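Local coordinates for glycosyl hydrolase family 2, TIM barrel domain protein (Parabacteroides merdae ATCC 43184, PDB 6DXU) that probably hydrolyses beta-glucuronides as a family 2 glycoside hydrolase (beta-glucuronidase) of a human gut bacterium, at residues D[471-485]-D[503-517]. Numbering follows the deposited sequence.
Sequences EFCNDIVDVYSPSIW and EMQKVKHFLHVEWGG
In Ser-481, OG lies opposite the backbone N and beside the carbonyl carbon (chi1 -178°), where it accepts the backbone N-H of Val-513 almost straight, OG to N 2.9 Å. A small side chain suits this place, since Ser-481 CB is already tight on Val-513 CG2. In His-512 the ring stands opposite its own N (chi1 173°), which brings NE2 up to Ile-484 O: it donates there at 3.1 Å, on a lone pair in the carbonyl plane, in a bent bond (138°), and weakly to Glu-514 O. A water accepts from Ile-484 N and can donate to Glu-514 O. Ile-484 CD1 sits squarely over the imidazole, 4.2 Å from the ring centroid, in a CH-pi contact, and also meets the edge of Phe-510. Pro-482 packs CD against Phe-510 CE2 at 3.6 Å, its compact, puckered ring crossing the phenyl at about a right angle. Backbone bonds join Tyr-480 N to His-509 O (3.0 Å) and Leu-511 N to Tyr-480 O (3.2 Å), a single parallel bridge between strand 479-481 and the chain leading into strand 512-513 of the TIM barrel. The Trp-485 indole has Trp-515 CA over one face and CZ3 3.3 Å from Gly-516 N; at Gly-516's backbone angles a CB would jam against the preceding carbonyl O. An alanine in place of Trp-485 would probably leave this backbone without its flat cover and free to shift. Glu-514 OE2 is salt-bridged to Arg-364 on barrel strand 362-364. Lys-506 NZ bridges Glu-503 OE2 (3.1 Å) and makes a long salt bridge to Glu-471. The chemistry thus grades from a charged outer end to a buried interior where histidine, serine and water satisfy backbone polar groups that the strand pairing does not.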
ATOM      1  N   GLU D 471      16.766 -25.371  25.665  1.00 23.28           N
ATOM      2  CA  GLU D 471      17.562 -26.591  25.551  1.00 25.37           C
ATOM      3  C   GLU D 471      17.594 -27.114  24.114  1.00 28.50           C
ATOM      4  O   GLU D 471      18.631 -27.614  23.656  1.00 27.04           O
ATOM      5  CB  GLU D 471      17.025 -27.666  26.501  1.00 27.74           C
ATOM      6  CG  GLU D 471      17.951 -28.872  26.605  1.00 34.84           C
ATOM      7  CD  GLU D 471      17.634 -29.764  27.795  1.00 50.31           C
ATOM      8  OE1 GLU D 471      16.445 -29.858  28.165  1.00 55.32           O
ATOM      9  OE2 GLU D 471      18.575 -30.358  28.368  1.00 58.30           O
ATOM     10  N   PHE D 472      16.486 -26.986  23.378  1.00 25.27           N
ATOM     11  CA  PHE D 472      16.477 -27.499  22.012  1.00 25.62           C
ATOM     12  C   PHE D 472      17.267 -26.629  21.038  1.00 25.89           C
ATOM     13  O   PHE D 472      17.310 -26.956  19.846  1.00 24.34           O
ATOM     14  CB  PHE D 472      15.042 -27.699  21.507  1.00 30.30           C
ATOM     15  CG  PHE D 472      14.228 -26.428  21.386  1.00 27.78           C
ATOM     16  CD1 PHE D 472      14.324 -25.624  20.261  1.00 26.08           C
ATOM     17  CD2 PHE D 472      13.317 -26.085  22.369  1.00 26.08           C
ATOM     18  CE1 PHE D 472      13.557 -24.467  20.137  1.00 25.11           C
ATOM     19  CE2 PHE D 472      12.544 -24.932  22.259  1.00 31.64           C
ATOM     20  CZ  PHE D 472      12.662 -24.124  21.145  1.00 27.52           C
ATOM     21  N   CYS D 473      17.889 -25.545  21.510  1.00 23.84           N
ATOM     22  CA  CYS D 473      18.848 -24.776  20.727  1.00 24.62           C
ATOM     23  C   CYS D 473      20.259 -24.844  21.313  1.00 25.10           C
ATOM     24  O   CYS D 473      21.129 -24.065  20.894  1.00 25.07           O
ATOM     25  CB  CYS D 473      18.409 -23.310  20.621  1.00 23.94           C
ATOM     26  SG  CYS D 473      16.994 -22.986  19.518  1.00 25.73           S
ATOM     27  N   ASN D 474      20.522 -25.746  22.271  1.00 21.39           N
ATOM     28  CA  ASN D 474      21.820 -25.637  22.949  1.00 25.09           C
ATOM     29  C   ASN D 474      22.996 -26.121  22.094  1.00 27.11           C
ATOM     30  O   ASN D 474      24.147 -25.963  22.519  1.00 28.97           O
ATOM     31  CB  ASN D 474      21.790 -26.354  24.312  1.00 27.08           C
ATOM     32  CG  ASN D 474      21.739 -27.876  24.202  1.00 31.98           C
ATOM     33  OD1 ASN D 474      21.585 -28.446  23.117  1.00 24.68           O
ATOM     34  ND2 ASN D 474      21.831 -28.540  25.348  1.00 27.77           N
ATOM     35  N   ASP D 475      22.750 -26.659  20.900  1.00 25.65           N
ATOM     36  CA  ASP D 475      23.820 -27.041  19.981  1.00 26.21           C
ATOM     37  C   ASP D 475      24.194 -25.923  19.015  1.00 29.30           C
ATOM     38  O   ASP D 475      25.141 -26.084  18.239  1.00 28.01           O
ATOM     39  CB  ASP D 475      23.409 -28.277  19.163  1.00 23.40           C
ATOM     40  CG  ASP D 475      22.120 -28.051  18.348  1.00 29.72           C
ATOM     41  OD1 ASP D 475      21.249 -27.284  18.798  1.00 27.84           O
ATOM     42  OD2 ASP D 475      21.966 -28.638  17.254  1.00 28.73           O
ATOM     43  N   ILE D 476      23.475 -24.806  19.031  1.00 26.68           N
ATOM     44  CA  ILE D 476      23.666 -23.765  18.024  1.00 24.17           C
ATOM     45  C   ILE D 476      24.698 -22.736  18.467  1.00 26.91           C
ATOM     46  O   ILE D 476      25.603 -22.381  17.704  1.00 29.62           O
ATOM     47  CB  ILE D 476      22.309 -23.107  17.694  1.00 26.61           C
ATOM     48  CG1 ILE D 476      21.444 -24.058  16.862  1.00 26.60           C
ATOM     49  CG2 ILE D 476      22.508 -21.784  16.943  1.00 22.48           C
ATOM     50  CD1 ILE D 476      19.997 -23.621  16.733  1.00 25.92           C
ATOM     51  N   VAL D 477      24.613 -22.271  19.714  1.00 20.45           N
ATOM     52  CA  VAL D 477      25.403 -21.131  20.160  1.00 23.50           C
ATOM     53  C   VAL D 477      26.760 -21.595  20.673  1.00 23.00           C
ATOM     54  O   VAL D 477      26.971 -22.770  20.985  1.00 24.15           O
ATOM     55  CB  VAL D 477      24.656 -20.336  21.250  1.00 22.73           C
ATOM     56  CG1 VAL D 477      23.438 -19.678  20.657  1.00 26.51           C
ATOM     57  CG2 VAL D 477      24.256 -21.273  22.382  1.00 23.28           C
ATOM     58  N   ASP D 478      27.687 -20.640  20.792  1.00 19.88           N
ATOM     59  CA  ASP D 478      29.014 -20.948  21.329  1.00 24.61           C
ATOM     60  C   ASP D 478      28.959 -21.272  22.816  1.00 26.51           C
ATOM     61  O   ASP D 478      29.585 -22.233  23.272  1.00 23.07           O
ATOM     62  CB  ASP D 478      29.963 -19.774  21.098  1.00 23.01           C
ATOM     63  CG  ASP D 478      30.176 -19.479  19.631  1.00 26.71           C
ATOM     64  OD1 ASP D 478      30.396 -20.435  18.869  1.00 25.07           O
ATOM     65  OD2 ASP D 478      30.131 -18.298  19.239  1.00 21.68           O
ATOM     66  N   VAL D 479      28.229 -20.464  23.589  1.00 21.65           N
ATOM     67  CA  VAL D 479      28.183 -20.535  25.049  1.00 21.89           C
ATOM     68  C   VAL D 479      26.720 -20.649  25.464  1.00 25.34           C
ATOM     69  O   VAL D 479      25.857 -19.987  24.887  1.00 22.09           O
ATOM     70  CB  VAL D 479      28.846 -19.293  25.685  1.00 21.90           C
ATOM     71  CG1 VAL D 479      28.620 -19.239  27.208  1.00 21.09           C
ATOM     72  CG2 VAL D 479      30.344 -19.220  25.343  1.00 21.22           C
ATOM     73  N   TYR D 480      26.428 -21.512  26.434  1.00 23.66           N
ATOM     74  CA  TYR D 480      25.045 -21.797  26.804  1.00 21.58           C
ATOM     75  C   TYR D 480      24.845 -21.683  28.311  1.00 24.13           C
ATOM     76  O   TYR D 480      25.698 -22.114  29.089  1.00 22.89           O
ATOM     77  CB  TYR D 480      24.625 -23.196  26.345  1.00 21.32           C
ATOM     78  CG  TYR D 480      23.179 -23.490  26.665  1.00 25.61           C
ATOM     79  CD1 TYR D 480      22.160 -22.960  25.879  1.00 24.21           C
ATOM     80  CD2 TYR D 480      22.828 -24.301  27.747  1.00 23.29           C
ATOM     81  CE1 TYR D 480      20.825 -23.210  26.172  1.00 23.71           C
ATOM     82  CE2 TYR D 480      21.492 -24.564  28.043  1.00 22.88           C
ATOM     83  CZ  TYR D 480      20.500 -24.011  27.251  1.00 21.62           C
ATOM     84  OH  TYR D 480      19.172 -24.252  27.523  1.00 24.25           O
ATOM     85  N   SER D 481      23.715 -21.093  28.716  1.00 23.87           N
ATOM     86  CA  SER D 481      23.278 -21.081  30.111  1.00 21.60           C
ATOM     87  C   SER D 481      21.953 -21.807  30.269  1.00 22.39           C
ATOM     88  O   SER D 481      20.980 -21.474  29.579  1.00 23.23           O
ATOM     89  CB  SER D 481      23.117 -19.648  30.643  1.00 23.27           C
ATOM     90  OG  SER D 481      22.741 -19.670  32.022  1.00 21.87           O
ATOM     91  N   PRO D 482      21.869 -22.791  31.159  1.00 22.91           N
ATOM     92  CA  PRO D 482      20.563 -23.343  31.528  1.00 21.31           C
ATOM     93  C   PRO D 482      19.892 -22.484  32.589  1.00 24.86           C
ATOM     94  O   PRO D 482      20.421 -21.434  32.969  1.00 22.18           O
ATOM     95  CB  PRO D 482      20.922 -24.728  32.077  1.00 23.35           C
ATOM     96  CG  PRO D 482      22.238 -24.455  32.781  1.00 27.60           C
ATOM     97  CD  PRO D 482      22.970 -23.456  31.876  1.00 23.89           C
ATOM     98  N   SER D 483      18.747 -22.939  33.090  1.00 23.83           N
ATOM     99  CA  SER D 483      18.071 -22.314  34.216  1.00 25.37           C
ATOM    100  C   SER D 483      18.437 -23.074  35.486  1.00 26.10           C
ATOM    101  O   SER D 483      18.124 -24.262  35.611  1.00 27.65           O
ATOM    102  CB  SER D 483      16.556 -22.314  34.000  1.00 28.55           C
ATOM    103  OG  SER D 483      15.883 -21.768  35.118  1.00 29.43           O
ATOM    104  N   ILE D 484      19.115 -22.405  36.413  1.00 20.33           N
ATOM    105  CA  ILE D 484      19.505 -23.003  37.691  1.00 23.29           C
ATOM    106  C   ILE D 484      19.165 -21.997  38.780  1.00 25.20           C
ATOM    107  O   ILE D 484      19.912 -21.039  39.009  1.00 26.46           O
ATOM    108  CB  ILE D 484      20.985 -23.392  37.749  1.00 27.65           C
ATOM    109  CG1 ILE D 484      21.352 -24.365  36.622  1.00 25.18           C
ATOM    110  CG2 ILE D 484      21.307 -24.031  39.106  1.00 25.07           C
ATOM    111  CD1 ILE D 484      22.873 -24.589  36.539  1.00 28.99           C
ATOM    112  N   TRP D 485      18.039 -22.211  39.455  1.00 26.61           N
ATOM    113  CA  TRP D 485      17.605 -21.341  40.539  1.00 27.96           C
ATOM    114  C   TRP D 485      17.511 -22.130  41.842  1.00 27.40           C
ATOM    115  O   TRP D 485      16.441 -22.190  42.456  1.00 29.42           O
ATOM    116  CB  TRP D 485      16.253 -20.712  40.184  1.00 29.15           C
ATOM    117  CG  TRP D 485      16.337 -19.566  39.223  1.00 22.43           C
ATOM    118  CD1 TRP D 485      16.230 -19.617  37.862  1.00 26.13           C
ATOM    119  CD2 TRP D 485      16.518 -18.190  39.561  1.00 24.05           C
ATOM    120  NE1 TRP D 485      16.358 -18.350  37.331  1.00 25.80           N
ATOM    121  CE2 TRP D 485      16.526 -17.456  38.357  1.00 25.99           C
ATOM    122  CE3 TRP D 485      16.676 -17.505  40.770  1.00 21.39           C
ATOM    123  CZ2 TRP D 485      16.683 -16.072  38.326  1.00 23.63           C
ATOM    124  CZ3 TRP D 485      16.830 -16.131  40.740  1.00 24.62           C
ATOM    125  CH2 TRP D 485      16.837 -15.430  39.529  1.00 23.89           C
ATOM    126  N   GLU D 503      24.939 -29.924  34.738  1.00 26.26           N
ATOM    127  CA  GLU D 503      24.593 -29.075  33.604  1.00 27.95           C
ATOM    128  C   GLU D 503      25.798 -28.762  32.725  1.00 28.89           C
ATOM    129  O   GLU D 503      25.676 -28.740  31.496  1.00 30.03           O
ATOM    130  CB  GLU D 503      23.930 -27.787  34.096  1.00 29.62           C
ATOM    131  CG  GLU D 503      22.503 -28.001  34.570  1.00 26.79           C
ATOM    132  CD  GLU D 503      21.571 -28.367  33.404  1.00 39.38           C
ATOM    133  OE1 GLU D 503      21.798 -27.877  32.273  1.00 34.65           O
ATOM    134  OE2 GLU D 503      20.624 -29.154  33.611  1.00 42.16           O
ATOM    135  N   MET D 504      26.965 -28.511  33.325  1.00 25.63           N
ATOM    136  CA  MET D 504      28.116 -28.128  32.518  1.00 28.52           C
ATOM    137  C   MET D 504      28.501 -29.216  31.524  1.00 28.10           C
ATOM    138  O   MET D 504      29.062 -28.912  30.466  1.00 31.59           O
ATOM    139  CB  MET D 504      29.298 -27.754  33.420  1.00 29.57           C
ATOM    140  CG  MET D 504      30.004 -28.913  34.106  1.00 34.73           C
ATOM    141  SD  MET D 504      31.196 -29.765  33.040  1.00 33.15           S
ATOM    142  CE  MET D 504      32.498 -28.539  32.899  1.00 30.75           C
ATOM    143  N   GLN D 505      28.221 -30.484  31.844  1.00 30.75           N
ATOM    144  CA  GLN D 505      28.597 -31.597  30.972  1.00 30.24           C
ATOM    145  C   GLN D 505      27.745 -31.679  29.709  1.00 35.02           C
ATOM    146  O   GLN D 505      28.110 -32.406  28.772  1.00 28.99           O
ATOM    147  CB  GLN D 505      28.503 -32.915  31.745  1.00 34.06           C
ATOM    148  CG  GLN D 505      29.434 -33.001  32.951  1.00 33.42           C
ATOM    149  CD  GLN D 505      29.293 -34.317  33.693  1.00 47.54           C
ATOM    150  OE1 GLN D 505      28.650 -34.393  34.749  1.00 44.13           O
ATOM    151  NE2 GLN D 505      29.897 -35.367  33.143  1.00 43.64           N
ATOM    152  N   LYS D 506      26.614 -30.972  29.663  1.00 25.64           N
ATOM    153  CA  LYS D 506      25.731 -31.057  28.510  1.00 26.98           C
ATOM    154  C   LYS D 506      26.178 -30.191  27.341  1.00 31.52           C
ATOM    155  O   LYS D 506      25.688 -30.381  26.225  1.00 24.93           O
ATOM    156  CB  LYS D 506      24.307 -30.666  28.906  1.00 28.03           C
ATOM    157  CG  LYS D 506      23.704 -31.555  29.974  1.00 30.94           C
ATOM    158  CD  LYS D 506      22.269 -31.149  30.269  1.00 38.20           C
ATOM    159  CE  LYS D 506      21.708 -31.922  31.453  1.00 46.66           C
ATOM    160  NZ  LYS D 506      20.286 -31.545  31.714  1.00 51.49           N
ATOM    161  N   VAL D 507      27.087 -29.244  27.559  1.00 28.73           N
ATOM    162  CA  VAL D 507      27.444 -28.277  26.531  1.00 26.84           C
ATOM    163  C   VAL D 507      28.955 -28.098  26.508  1.00 27.12           C
ATOM    164  O   VAL D 507      29.659 -28.378  27.481  1.00 28.70           O
ATOM    165  CB  VAL D 507      26.736 -26.914  26.751  1.00 22.29           C
ATOM    166  CG1 VAL D 507      25.215 -27.044  26.519  1.00 25.57           C
ATOM    167  CG2 VAL D 507      27.022 -26.386  28.165  1.00 22.29           C
ATOM    168  N   LYS D 508      29.447 -27.583  25.382  1.00 26.19           N
ATOM    169  CA  LYS D 508      30.884 -27.365  25.254  1.00 21.93           C
ATOM    170  C   LYS D 508      31.361 -26.260  26.189  1.00 27.78           C
ATOM    171  O   LYS D 508      32.386 -26.415  26.871  1.00 26.33           O
ATOM    172  CB  LYS D 508      31.233 -27.043  23.802  1.00 24.60           C
ATOM    173  CG  LYS D 508      32.704 -26.949  23.509  1.00 32.11           C
ATOM    174  CD  LYS D 508      32.922 -26.807  22.003  1.00 35.11           C
ATOM    175  CE  LYS D 508      34.389 -26.625  21.678  1.00 44.25           C
ATOM    176  NZ  LYS D 508      34.629 -26.238  20.262  1.00 42.97           N
ATOM    177  N   HIS D 509      30.629 -25.141  26.246  1.00 24.50           N
ATOM    178  CA  HIS D 509      31.000 -24.006  27.084  1.00 24.30           C
ATOM    179  C   HIS D 509      29.794 -23.636  27.935  1.00 22.81           C
ATOM    180  O   HIS D 509      28.804 -23.116  27.415  1.00 25.74           O
ATOM    181  CB  HIS D 509      31.452 -22.815  26.237  1.00 25.44           C
ATOM    182  CG  HIS D 509      32.595 -23.129  25.320  1.00 27.70           C
ATOM    183  ND1 HIS D 509      33.778 -23.673  25.774  1.00 25.18           N
ATOM    184  CD2 HIS D 509      32.739 -22.975  23.983  1.00 27.83           C
ATOM    185  CE1 HIS D 509      34.602 -23.844  24.755  1.00 27.03           C
ATOM    186  NE2 HIS D 509      33.998 -23.427  23.656  1.00 28.66           N
ATOM    187  N   PHE D 510      29.901 -23.869  29.237  1.00 24.94           N
ATOM    188  CA  PHE D 510      28.827 -23.636  30.191  1.00 25.34           C
ATOM    189  C   PHE D 510      29.127 -22.335  30.918  1.00 22.16           C
ATOM    190  O   PHE D 510      30.259 -22.113  31.366  1.00 23.33           O
ATOM    191  CB  PHE D 510      28.730 -24.819  31.170  1.00 22.33           C
ATOM    192  CG  PHE D 510      27.927 -24.555  32.434  1.00 22.19           C
ATOM    193  CD1 PHE D 510      28.550 -24.117  33.593  1.00 25.08           C
ATOM    194  CD2 PHE D 510      26.568 -24.828  32.477  1.00 26.78           C
ATOM    195  CE1 PHE D 510      27.814 -23.906  34.767  1.00 25.81           C
ATOM    196  CE2 PHE D 510      25.831 -24.629  33.635  1.00 25.68           C
ATOM    197  CZ  PHE D 510      26.452 -24.169  34.783  1.00 20.69           C
ATOM    198  N   LEU D 511      28.119 -21.469  31.019  1.00 21.07           N
ATOM    199  CA  LEU D 511      28.226 -20.229  31.779  1.00 20.67           C
ATOM    200  C   LEU D 511      26.866 -19.988  32.410  1.00 23.84           C
ATOM    201  O   LEU D 511      25.872 -19.912  31.694  1.00 22.43           O
ATOM    202  CB  LEU D 511      28.626 -19.055  30.877  1.00 22.94           C
ATOM    203  CG  LEU D 511      28.603 -17.675  31.524  1.00 20.42           C
ATOM    204  CD1 LEU D 511      29.423 -17.692  32.789  1.00 29.33           C
ATOM    205  CD2 LEU D 511      29.162 -16.627  30.569  1.00 22.82           C
ATOM    206  N   HIS D 512      26.814 -19.899  33.735  1.00 20.59           N
ATOM    207  CA  HIS D 512      25.545 -19.908  34.459  1.00 22.73           C
ATOM    208  C   HIS D 512      25.080 -18.467  34.676  1.00 22.24           C
ATOM    209  O   HIS D 512      25.636 -17.756  35.510  1.00 23.10           O
ATOM    210  CB  HIS D 512      25.728 -20.647  35.783  1.00 25.53           C
ATOM    211  CG  HIS D 512      24.544 -20.585  36.699  1.00 25.60           C
ATOM    212  ND1 HIS D 512      24.619 -20.949  38.027  1.00 24.23           N
ATOM    213  CD2 HIS D 512      23.256 -20.223  36.479  1.00 25.51           C
ATOM    214  CE1 HIS D 512      23.432 -20.801  38.589  1.00 23.71           C
ATOM    215  NE2 HIS D 512      22.582 -20.372  37.667  1.00 23.11           N
ATOM    216  N   VAL D 513      24.062 -18.016  33.949  1.00 23.23           N
ATOM    217  CA  VAL D 513      23.522 -16.680  34.196  1.00 22.67           C
ATOM    218  C   VAL D 513      22.109 -16.788  34.766  1.00 21.52           C
ATOM    219  O   VAL D 513      21.262 -17.510  34.228  1.00 21.28           O
ATOM    220  CB  VAL D 513      23.563 -15.777  32.950  1.00 22.86           C
ATOM    221  CG1 VAL D 513      25.019 -15.388  32.636  1.00 22.98           C
ATOM    222  CG2 VAL D 513      22.876 -16.424  31.764  1.00 21.75           C
ATOM    223  N   GLU D 514      21.880 -16.048  35.859  1.00 22.20           N
ATOM    224  CA  GLU D 514      20.650 -15.909  36.641  1.00 20.83           C
ATOM    225  C   GLU D 514      20.593 -16.937  37.755  1.00 21.21           C
ATOM    226  O   GLU D 514      20.499 -18.143  37.514  1.00 19.60           O
ATOM    227  CB  GLU D 514      19.364 -15.980  35.793  1.00 17.30           C
ATOM    228  CG  GLU D 514      19.309 -14.914  34.697  1.00 20.45           C
ATOM    229  CD  GLU D 514      17.930 -14.767  34.076  1.00 23.21           C
ATOM    230  OE1 GLU D 514      16.933 -15.123  34.745  1.00 25.93           O
ATOM    231  OE2 GLU D 514      17.851 -14.286  32.924  1.00 21.47           O
ATOM    232  N   TRP D 515      20.655 -16.436  38.983  1.00 24.18           N
ATOM    233  CA  TRP D 515      20.374 -17.194  40.191  1.00 20.96           C
ATOM    234  C   TRP D 515      20.127 -16.168  41.282  1.00 21.01           C
ATOM    235  O   TRP D 515      20.397 -14.976  41.101  1.00 20.45           O
ATOM    236  CB  TRP D 515      21.514 -18.159  40.559  1.00 21.00           C
ATOM    237  CG  TRP D 515      22.887 -17.524  40.787  1.00 21.27           C
ATOM    238  CD1 TRP D 515      23.831 -17.242  39.830  1.00 18.86           C
ATOM    239  CD2 TRP D 515      23.460 -17.108  42.047  1.00 18.83           C
ATOM    240  NE1 TRP D 515      24.951 -16.683  40.417  1.00 18.71           N
ATOM    241  CE2 TRP D 515      24.750 -16.598  41.773  1.00 19.85           C
ATOM    242  CE3 TRP D 515      23.011 -17.138  43.376  1.00 24.69           C
ATOM    243  CZ2 TRP D 515      25.590 -16.095  42.779  1.00 22.94           C
ATOM    244  CZ3 TRP D 515      23.845 -16.640  44.376  1.00 22.19           C
ATOM    245  CH2 TRP D 515      25.123 -16.128  44.070  1.00 22.26           C
ATOM    246  N   GLY D 516      19.611 -16.641  42.414  1.00 19.12           N
ATOM    247  CA  GLY D 516      19.370 -15.760  43.548  1.00 20.05           C
ATOM    248  C   GLY D 516      18.042 -15.992  44.239  1.00 21.38           C
ATOM    249  O   GLY D 516      17.517 -17.112  44.220  1.00 20.74           O
ATOM    250  N   GLY D 517      17.489 -14.938  44.843  1.00 22.81           N
ATOM    251  CA  GLY D 517      16.192 -15.017  45.498  1.00 21.76           C
ATOM    252  C   GLY D 517      15.713 -13.631  45.880  1.00 21.36           C
ATOM    253  O   GLY D 517      16.505 -12.695  46.000  1.00 21.40           O
TER
HETATM  254  O   HOH W   1      20.075 -28.010  30.143  1.00 36.53           O
HETATM  255  O   HOH W   2      28.449 -24.446  24.427  1.00 26.01           O
HETATM  256  O   HOH W   3      19.674 -19.709  35.480  1.00 22.05           O